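CysE, serine acetyltransferase (Brucella abortus, PDB 4HZD) probably transfers the acetyl group of acetyl-coenzyme A to the hydroxyl of L-serine in bacterial cysteine biosynthesis. Local coordinates at residues F118-T123 with F150-H155; G171-E176 with G189-G194; G175-V180 with D201-I206. One frame throughout, in Å; residues are numbered along the deposited sequence.

Overall arrangement
After a series of helices from the N terminus, the chain runs through helix 116-132 and helix 136-149 before strand 152-154 opens the left-handed beta-helix. Contact 1 closes this helical excursion by laying residues 118-123 against residues 150-155. Strand 172-174 then lies beside strand 152-154, so contact 1 is carried straight into contact 2, where residues 171-176 pair with 189-194, one coil further on. Contact 3, between 175-180 and 201-206, begins within the first segment of contact 2, sharing Gly175 and Glu176, but closes later; its loop therefore overlaps that of contact 2 without nesting in it. The two tie successive strands in neighbouring sheets of the beta-helix, with centres about 9 Å apart.

Contact 1 of 3, residues F118-T123 with F150-H155; sequences FHAIQT and FQTDIH
Phe150 holds CG beside its backbone N and trans to its carbonyl carbon (chi1 -50°), a setting that sends the ring toward helix 116-132, where His119, Ala120 and Thr123 receive it. His119 lays its CB over one face, off centre toward the rim, 4.0 Å from the Phe150 ring centroid in a CH-pi contact. At the ring's edge, close to its plane, Thr123 OG1 stands 3.6 Å from Phe150 CE2. That hydroxyl is turned back to its own helix and gives a hydrogen bond of 2.9 Å from Thr123 OG1 to His119 O, reaching the carbonyl from above its plane. Ala120 bridges the ring and Thr152: its CB is 3.9 Å from Phe150 CD2 and 3.1 Å from Thr152 OG1, a close fit. With chi1 at 50°, Thr152 turns its OG1 to the Ala120 methyl, and the same hydroxyl is hydrogen-bonded to Ser146 OG. The His119 imidazole is hydrogen-bonded to Arg62 and to Val112 O, and its ring meets that of Phe150 only obliquely. Leu63 also touches the Phe150 side chain. This buried seam illustrates how a serine acetyltransferase seats its N-terminal helical domain on the entry to the left-handed beta-helix, at Phe150 and the start of its first strand.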
# COMPACT_ATOMS: atom_id res chain seq x y z
N PHE A 118 16.30 -18.99 4.36
CA PHE A 118 16.15 -19.54 3.01
C PHE A 118 15.83 -18.41 2.00
O PHE A 118 16.40 -18.37 0.91
CB PHE A 118 15.05 -20.63 2.99
CG PHE A 118 14.71 -21.09 1.62
CD1 PHE A 118 15.51 -22.04 0.98
CD2 PHE A 118 13.56 -20.61 0.95
CE1 PHE A 118 15.20 -22.48 -0.30
CE2 PHE A 118 13.25 -21.05 -0.33
CZ PHE A 118 14.07 -21.97 -0.97
N HIS A 119 14.95 -17.48 2.37
CA HIS A 119 14.63 -16.35 1.48
C HIS A 119 15.87 -15.50 1.24
O HIS A 119 16.14 -15.08 0.10
CB HIS A 119 13.52 -15.47 2.06
CG HIS A 119 12.23 -16.22 2.32
ND1 HIS A 119 11.46 -15.96 3.37
CD2 HIS A 119 11.66 -17.29 1.65
CE1 HIS A 119 10.40 -16.80 3.36
NE2 HIS A 119 10.53 -17.60 2.30
N ALA A 120 16.67 -15.27 2.29
CA ALA A 120 17.92 -14.52 2.08
C ALA A 120 18.90 -15.20 1.14
O ALA A 120 19.62 -14.55 0.40
CB ALA A 120 18.61 -14.20 3.39
N ILE A 121 19.01 -16.52 1.23
CA ILE A 121 20.00 -17.19 0.41
C ILE A 121 19.71 -16.96 -1.08
O ILE A 121 20.62 -16.62 -1.87
CB ILE A 121 20.07 -18.70 0.70
CG1 ILE A 121 20.76 -18.96 2.04
CG2 ILE A 121 20.87 -19.43 -0.36
CD1 ILE A 121 20.40 -20.34 2.57
N GLN A 122 18.46 -17.17 -1.46
CA GLN A 122 18.06 -17.02 -2.88
C GLN A 122 18.12 -15.56 -3.31
O GLN A 122 18.49 -15.24 -4.45
CB GLN A 122 16.69 -17.65 -3.15
CG GLN A 122 16.44 -18.98 -2.46
CD GLN A 122 17.61 -19.98 -2.62
OE1 GLN A 122 18.35 -19.94 -3.62
NE2 GLN A 122 17.75 -20.88 -1.67
N THR A 123 17.82 -14.65 -2.39
CA THR A 123 17.96 -13.22 -2.67
C THR A 123 19.42 -12.91 -2.95
O THR A 123 19.71 -12.24 -3.94
CB THR A 123 17.43 -12.30 -1.53
OG1 THR A 123 16.07 -12.59 -1.29
CG2 THR A 123 17.55 -10.83 -1.94
N PHE A 150 15.26 -9.25 6.01
CA PHE A 150 15.70 -10.55 6.51
C PHE A 150 16.82 -10.46 7.56
O PHE A 150 17.22 -11.49 8.12
CB PHE A 150 16.13 -11.51 5.35
CG PHE A 150 15.12 -11.62 4.24
CD1 PHE A 150 13.72 -11.60 4.51
CD2 PHE A 150 15.55 -11.77 2.90
CE1 PHE A 150 12.80 -11.73 3.49
CE2 PHE A 150 14.60 -11.86 1.87
CZ PHE A 150 13.24 -11.85 2.16
N GLN A 151 17.32 -9.24 7.78
CA GLN A 151 18.44 -8.95 8.72
C GLN A 151 19.71 -9.70 8.38
O GLN A 151 20.52 -10.05 9.27
CB GLN A 151 18.01 -9.16 10.19
CG GLN A 151 16.86 -8.21 10.59
CD GLN A 151 15.49 -8.67 10.10
OE1 GLN A 151 15.10 -9.83 10.31
NE2 GLN A 151 14.73 -7.77 9.50
N THR A 152 19.89 -9.95 7.08
CA THR A 152 21.04 -10.69 6.55
C THR A 152 21.73 -9.72 5.60
O THR A 152 21.16 -9.33 4.57
CB THR A 152 20.61 -11.96 5.79
OG1 THR A 152 19.59 -11.62 4.86
CG2 THR A 152 19.99 -13.01 6.74
N ASP A 153 22.92 -9.29 5.98
CA ASP A 153 23.69 -8.33 5.17
C ASP A 153 24.79 -9.14 4.46
O ASP A 153 25.84 -9.48 5.05
CB ASP A 153 24.24 -7.18 6.04
CG ASP A 153 25.16 -6.27 5.30
OD1 ASP A 153 25.52 -6.66 4.17
OD2 ASP A 153 25.51 -5.16 5.79
N ILE A 154 24.51 -9.51 3.23
CA ILE A 154 25.43 -10.34 2.43
C ILE A 154 25.89 -9.53 1.23
O ILE A 154 25.07 -9.13 0.38
CB ILE A 154 24.76 -11.65 1.98
CG1 ILE A 154 24.14 -12.38 3.19
CG2 ILE A 154 25.74 -12.54 1.22
CD1 ILE A 154 23.29 -13.62 2.90
N HIS A 155 27.20 -9.27 1.14
CA HIS A 155 27.70 -8.56 -0.02
C HIS A 155 27.48 -9.35 -1.30
O HIS A 155 27.71 -10.56 -1.32
CB HIS A 155 29.17 -8.21 0.13
CG HIS A 155 29.64 -7.20 -0.89
ND1 HIS A 155 29.89 -7.52 -2.19
CD2 HIS A 155 29.86 -5.83 -0.78
CE1 HIS A 155 30.28 -6.41 -2.85
NE2 HIS A 155 30.28 -5.40 -1.99

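Contact 2 of 3, residues G171-E176 with G189-G194; sequences GLVVGE and GVTLGG. With COA (coenzyme A), chain C.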
# COMPACT_ATOMS: atom_id res chain seq x y z
N GLY A 171 21.03 -11.14 11.84
CA GLY A 171 22.30 -10.52 12.24
C GLY A 171 23.48 -11.02 11.41
O GLY A 171 24.61 -10.63 11.65
N LEU A 172 23.21 -11.91 10.46
CA LEU A 172 24.24 -12.37 9.56
C LEU A 172 24.87 -11.26 8.75
O LEU A 172 24.18 -10.46 8.13
CB LEU A 172 23.71 -13.46 8.60
CG LEU A 172 24.70 -14.08 7.59
CD1 LEU A 172 25.75 -14.95 8.28
CD2 LEU A 172 23.95 -14.90 6.55
N VAL A 173 26.20 -11.25 8.78
CA VAL A 173 27.01 -10.39 7.94
C VAL A 173 28.07 -11.23 7.19
O VAL A 173 28.87 -11.99 7.78
CB VAL A 173 27.70 -9.26 8.75
CG1 VAL A 173 28.61 -8.44 7.85
CG2 VAL A 173 26.71 -8.33 9.45
N VAL A 174 28.09 -11.07 5.87
CA VAL A 174 29.06 -11.75 5.02
C VAL A 174 29.72 -10.73 4.10
O VAL A 174 29.05 -10.05 3.28
CB VAL A 174 28.38 -12.86 4.20
CG1 VAL A 174 29.36 -13.57 3.24
CG2 VAL A 174 27.68 -13.83 5.14
N GLY A 175 31.04 -10.65 4.22
CA GLY A 175 31.83 -9.71 3.46
C GLY A 175 32.03 -10.05 1.99
O GLY A 175 31.81 -11.17 1.54
N GLU A 176 32.45 -9.03 1.27
CA GLU A 176 32.65 -9.06 -0.16
C GLU A 176 33.49 -10.21 -0.71
O GLU A 176 33.16 -10.75 -1.78
CB GLU A 176 33.26 -7.70 -0.57
CG GLU A 176 33.69 -7.62 -2.01
CD GLU A 176 34.43 -6.34 -2.31
OE1 GLU A 176 34.93 -5.71 -1.36
OE2 GLU A 176 34.48 -5.97 -3.50
N GLY A 189 23.46 -14.24 14.13
CA GLY A 189 24.52 -13.46 14.80
C GLY A 189 25.92 -13.78 14.28
O GLY A 189 26.90 -13.49 14.93
N VAL A 190 26.00 -14.38 13.10
CA VAL A 190 27.29 -14.81 12.55
C VAL A 190 27.89 -13.75 11.63
O VAL A 190 27.18 -13.17 10.79
CB VAL A 190 27.21 -16.18 11.86
CG1 VAL A 190 28.48 -16.44 11.03
CG2 VAL A 190 27.06 -17.27 12.93
N THR A 191 29.18 -13.46 11.84
CA THR A 191 29.95 -12.57 10.95
C THR A 191 31.03 -13.40 10.24
O THR A 191 31.90 -14.06 10.88
CB THR A 191 30.62 -11.41 11.69
OG1 THR A 191 29.65 -10.62 12.40
CG2 THR A 191 31.34 -10.45 10.72
N LEU A 192 30.97 -13.36 8.92
CA LEU A 192 32.11 -13.73 8.10
C LEU A 192 32.71 -12.44 7.61
O LEU A 192 32.31 -11.89 6.57
CB LEU A 192 31.69 -14.64 6.96
CG LEU A 192 30.86 -15.82 7.45
CD1 LEU A 192 30.53 -16.67 6.22
CD2 LEU A 192 31.63 -16.66 8.47
N GLY A 193 33.61 -11.89 8.42
CA GLY A 193 34.04 -10.51 8.23
C GLY A 193 35.55 -10.31 8.14
O GLY A 193 36.30 -11.27 7.93
N GLY A 194 35.95 -9.04 8.28
CA GLY A 194 37.36 -8.62 8.15
C GLY A 194 37.99 -8.24 9.48
O GLY A 194 37.30 -7.93 10.45
N1A COA C . 38.91 -11.38 20.76
C2A COA C . 39.82 -11.92 21.60
N3A COA C . 41.15 -11.73 21.46
C4A COA C . 41.65 -11.00 20.42
C5A COA C . 40.72 -10.40 19.45
C6A COA C . 39.27 -10.63 19.68
N6A COA C . 38.32 -10.12 18.85
N7A COA C . 41.49 -9.74 18.55
C8A COA C . 42.79 -9.90 18.92
N9A COA C . 42.88 -10.65 20.03
C1B COA C . 44.10 -11.08 20.75
C2B COA C . 44.90 -12.11 19.97
O2B COA C . 44.39 -13.43 20.17
C3B COA C . 46.29 -11.93 20.55
O3B COA C . 46.46 -12.76 21.72
P3B COA C . 47.81 -13.62 22.00
O7A COA C . 48.90 -12.60 21.80
O8A COA C . 47.78 -14.74 20.98
O9A COA C . 47.65 -14.14 23.42
C4B COA C . 46.35 -10.44 20.92
O4B COA C . 44.99 -9.99 21.02
C5B COA C . 47.07 -9.60 19.86
O5B COA C . 46.36 -9.69 18.62
P1A COA C . 46.60 -8.65 17.41
O1A COA C . 45.78 -9.15 16.23
O2A COA C . 48.09 -8.43 17.26
O3A COA C . 45.94 -7.28 17.99
P2A COA C . 45.30 -6.10 17.08
O4A COA C . 46.08 -6.03 15.79
O5A COA C . 45.16 -4.85 17.92
O6A COA C . 43.81 -6.66 16.75
CBP COA C . 41.46 -5.93 16.39
CCP COA C . 42.90 -5.98 15.86
CDP COA C . 41.41 -6.51 17.80
CEP COA C . 41.05 -4.46 16.44
CAP COA C . 40.56 -6.75 15.43
OAP COA C . 41.03 -8.11 15.27
C9P COA C . 39.09 -6.80 15.80
O9P COA C . 38.59 -7.79 16.33
N8P COA C . 38.39 -5.70 15.51
C7P COA C . 37.02 -5.71 15.04
C6P COA C . 36.91 -5.83 13.53
C5P COA C . 35.49 -6.23 13.16
O5P COA C . 34.61 -6.24 14.01
N4P COA C . 35.30 -6.55 11.87
C3P COA C . 34.10 -7.14 11.30
C2P COA C . 34.07 -6.97 9.78
S1P COA C . 32.39 -7.26 9.18
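Leu192 N donates to Val173 O across 2.8 Å, with an angle of 160° at the hydrogen, and this short bond sits at the middle of a three-rung ladder. On one side of it Val173 N reaches Val190 O at 2.9 Å; on the other, Gly175 N reaches Leu192 O, also at 2.9 Å. Two of the acceptors take a second, softer partner: Val190 O lies 3.3 Å from Leu172 CA and Val173 O lies 3.4 Å from Thr191 CA, both as CA-H...O contacts. The donors alternate between the strands, as parallel pairing requires, with Val173 beside Thr191 and Val174 beside Leu192. Here is the repeating principle of the left-handed parallel beta-helix built from hexapeptide repeats: each coil sets a short strand on the one before, and like positions stack. On the inner face, Val174 and Leu192 run alongside each other in the same direction, with CG2 of Val174 4.2 Å from CD1 of Leu192. Ile154 and Ile218 continue this apolar column along the sheet, and Ile212, from a strand of another sheet, packs on Leu192 and Val190. The face bearing Val173 and Thr191 looks instead to the coenzyme and the second subunit. Thr191 keeps CG2 opposite its backbone N and OG1 beside it (chi1 -58°); the methyl thus lies 3.7 Å from S1P of coenzyme A, while the hydroxyl is hydrogen-bonded to His188 of the second subunit. Gly193, with no side chain to interpose, lets the sulfur S1P come close to its CA. Further along the pantetheine arm, coenzyme A N4P makes a weak, bent hydrogen bond of 2.8 Å to Gly194 O. Lys197 and, from the second subunit, Ala214 and Ala232 give the coenzyme further hydrogen bonds.

Contact 3 of 3, residues G175-V180 with D201-I206; sequences GETAVV and DRHPKI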
# COMPACT_ATOMS: atom_id res chain seq x y z
N GLY A 175 31.04 -10.65 4.22
CA GLY A 175 31.83 -9.71 3.46
C GLY A 175 32.03 -10.05 1.99
O GLY A 175 31.81 -11.17 1.54
N GLU A 176 32.45 -9.03 1.27
CA GLU A 176 32.65 -9.06 -0.16
C GLU A 176 33.49 -10.21 -0.71
O GLU A 176 33.16 -10.75 -1.78
CB GLU A 176 33.26 -7.70 -0.57
CG GLU A 176 33.69 -7.62 -2.01
CD GLU A 176 34.43 -6.34 -2.31
OE1 GLU A 176 34.93 -5.71 -1.36
OE2 GLU A 176 34.48 -5.97 -3.50
N THR A 177 34.56 -10.60 0.00
CA THR A 177 35.44 -11.64 -0.49
C THR A 177 35.29 -12.98 0.24
O THR A 177 36.17 -13.87 0.14
CB THR A 177 36.92 -11.21 -0.45
OG1 THR A 177 37.34 -11.12 0.92
CG2 THR A 177 37.08 -9.85 -1.18
N ALA A 178 34.21 -13.11 1.01
CA ALA A 178 33.88 -14.43 1.62
C ALA A 178 33.48 -15.47 0.60
O ALA A 178 32.84 -15.16 -0.45
CB ALA A 178 32.78 -14.30 2.66
N VAL A 179 33.85 -16.71 0.92
CA VAL A 179 33.46 -17.90 0.16
C VAL A 179 32.89 -18.93 1.14
O VAL A 179 33.51 -19.26 2.14
CB VAL A 179 34.61 -18.53 -0.64
CG1 VAL A 179 34.08 -19.72 -1.43
CG2 VAL A 179 35.24 -17.52 -1.60
N VAL A 180 31.67 -19.37 0.86
CA VAL A 180 31.08 -20.48 1.58
C VAL A 180 30.85 -21.62 0.59
O VAL A 180 30.15 -21.44 -0.41
CB VAL A 180 29.74 -20.07 2.25
CG1 VAL A 180 29.17 -21.22 3.06
CG2 VAL A 180 29.91 -18.85 3.11
N ASP A 201 41.75 -9.57 -0.70
CA ASP A 201 41.10 -10.76 -0.20
C ASP A 201 41.21 -10.75 1.33
O ASP A 201 42.31 -10.76 1.88
CB ASP A 201 41.74 -11.99 -0.83
CG ASP A 201 40.90 -13.25 -0.64
OD1 ASP A 201 39.88 -13.21 0.09
OD2 ASP A 201 41.28 -14.29 -1.23
N ARG A 202 40.07 -10.71 2.02
CA ARG A 202 40.07 -10.33 3.43
C ARG A 202 38.96 -10.94 4.29
O ARG A 202 38.77 -10.52 5.43
CB ARG A 202 40.03 -8.79 3.56
CG ARG A 202 38.74 -8.11 3.08
CD ARG A 202 38.89 -6.58 2.93
NE ARG A 202 37.63 -5.88 2.58
CZ ARG A 202 37.08 -5.83 1.35
NH1 ARG A 202 37.63 -6.44 0.30
NH2 ARG A 202 35.94 -5.16 1.18
N HIS A 203 38.19 -11.89 3.75
CA HIS A 203 37.06 -12.46 4.52
C HIS A 203 37.23 -13.94 4.43
O HIS A 203 38.04 -14.41 3.60
CB HIS A 203 35.69 -11.99 3.95
CG HIS A 203 35.53 -10.47 3.91
ND1 HIS A 203 35.43 -9.78 2.76
CD2 HIS A 203 35.44 -9.53 4.93
CE1 HIS A 203 35.32 -8.45 3.02
NE2 HIS A 203 35.34 -8.29 4.34
N PRO A 204 36.48 -14.69 5.25
CA PRO A 204 36.69 -16.13 5.39
C PRO A 204 36.30 -17.04 4.24
O PRO A 204 35.41 -16.75 3.40
CB PRO A 204 35.85 -16.49 6.63
CG PRO A 204 35.80 -15.23 7.41
CD PRO A 204 35.63 -14.18 6.34
N LYS A 205 37.01 -18.16 4.23
CA LYS A 205 36.77 -19.24 3.30
C LYS A 205 36.23 -20.41 4.12
O LYS A 205 36.95 -21.02 4.91
CB LYS A 205 38.07 -19.59 2.56
CG LYS A 205 38.80 -18.38 1.98
CD LYS A 205 38.04 -17.72 0.83
CE LYS A 205 38.67 -16.41 0.31
NZ LYS A 205 38.73 -15.28 1.28
N ILE A 206 34.94 -20.69 3.95
CA ILE A 206 34.28 -21.77 4.69
C ILE A 206 34.16 -23.02 3.81
O ILE A 206 33.45 -22.99 2.79
CB ILE A 206 32.89 -21.30 5.20
CG1 ILE A 206 33.02 -19.91 5.88
CG2 ILE A 206 32.23 -22.33 6.10
CD1 ILE A 206 33.91 -19.88 7.12
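The His203 ring is sandwiched: Gly175 CA sits over the centre of one face, 3.6 Å from the ring centroid, and Arg202 CG rests on the opposite face, nearer the rim. Thr177 CA lies at the ring's edge, and Thr177 N donates to His203 ND1 at 3.0 Å with an angle of 163°. The Arg202 guanidinium in turn has His203 CE1 over one face and Glu176 OE1 at its edge. There a salt bridge of 2.8 Å joins Arg202 NH2 to Glu176 OE1, although carboxylate and guanidinium planes stand 88° apart. Thr177 keeps OG1 between its backbone N and carbonyl carbon (chi1 69°), where it accepts from Arg202 N at 3.0 Å. Lys205, bent at chi2 and chi4, brings NZ to Thr177 O at 3.1 Å; the same ammonium is gripped by Asp201 OD1, at 2.7 Å from NZ, by His203 O and by Asn221. Such clustering probably stabilises its positive charge. Beyond it, Val179 N bonds to Pro204 O, and Ile206 N to Val179 O at 2.7 Å. Side chains thus clamp the type I turn 175-178 to the end of the longer excursion after strand 191-193, where regular parallel coiling of the left-handed beta-helix resumes.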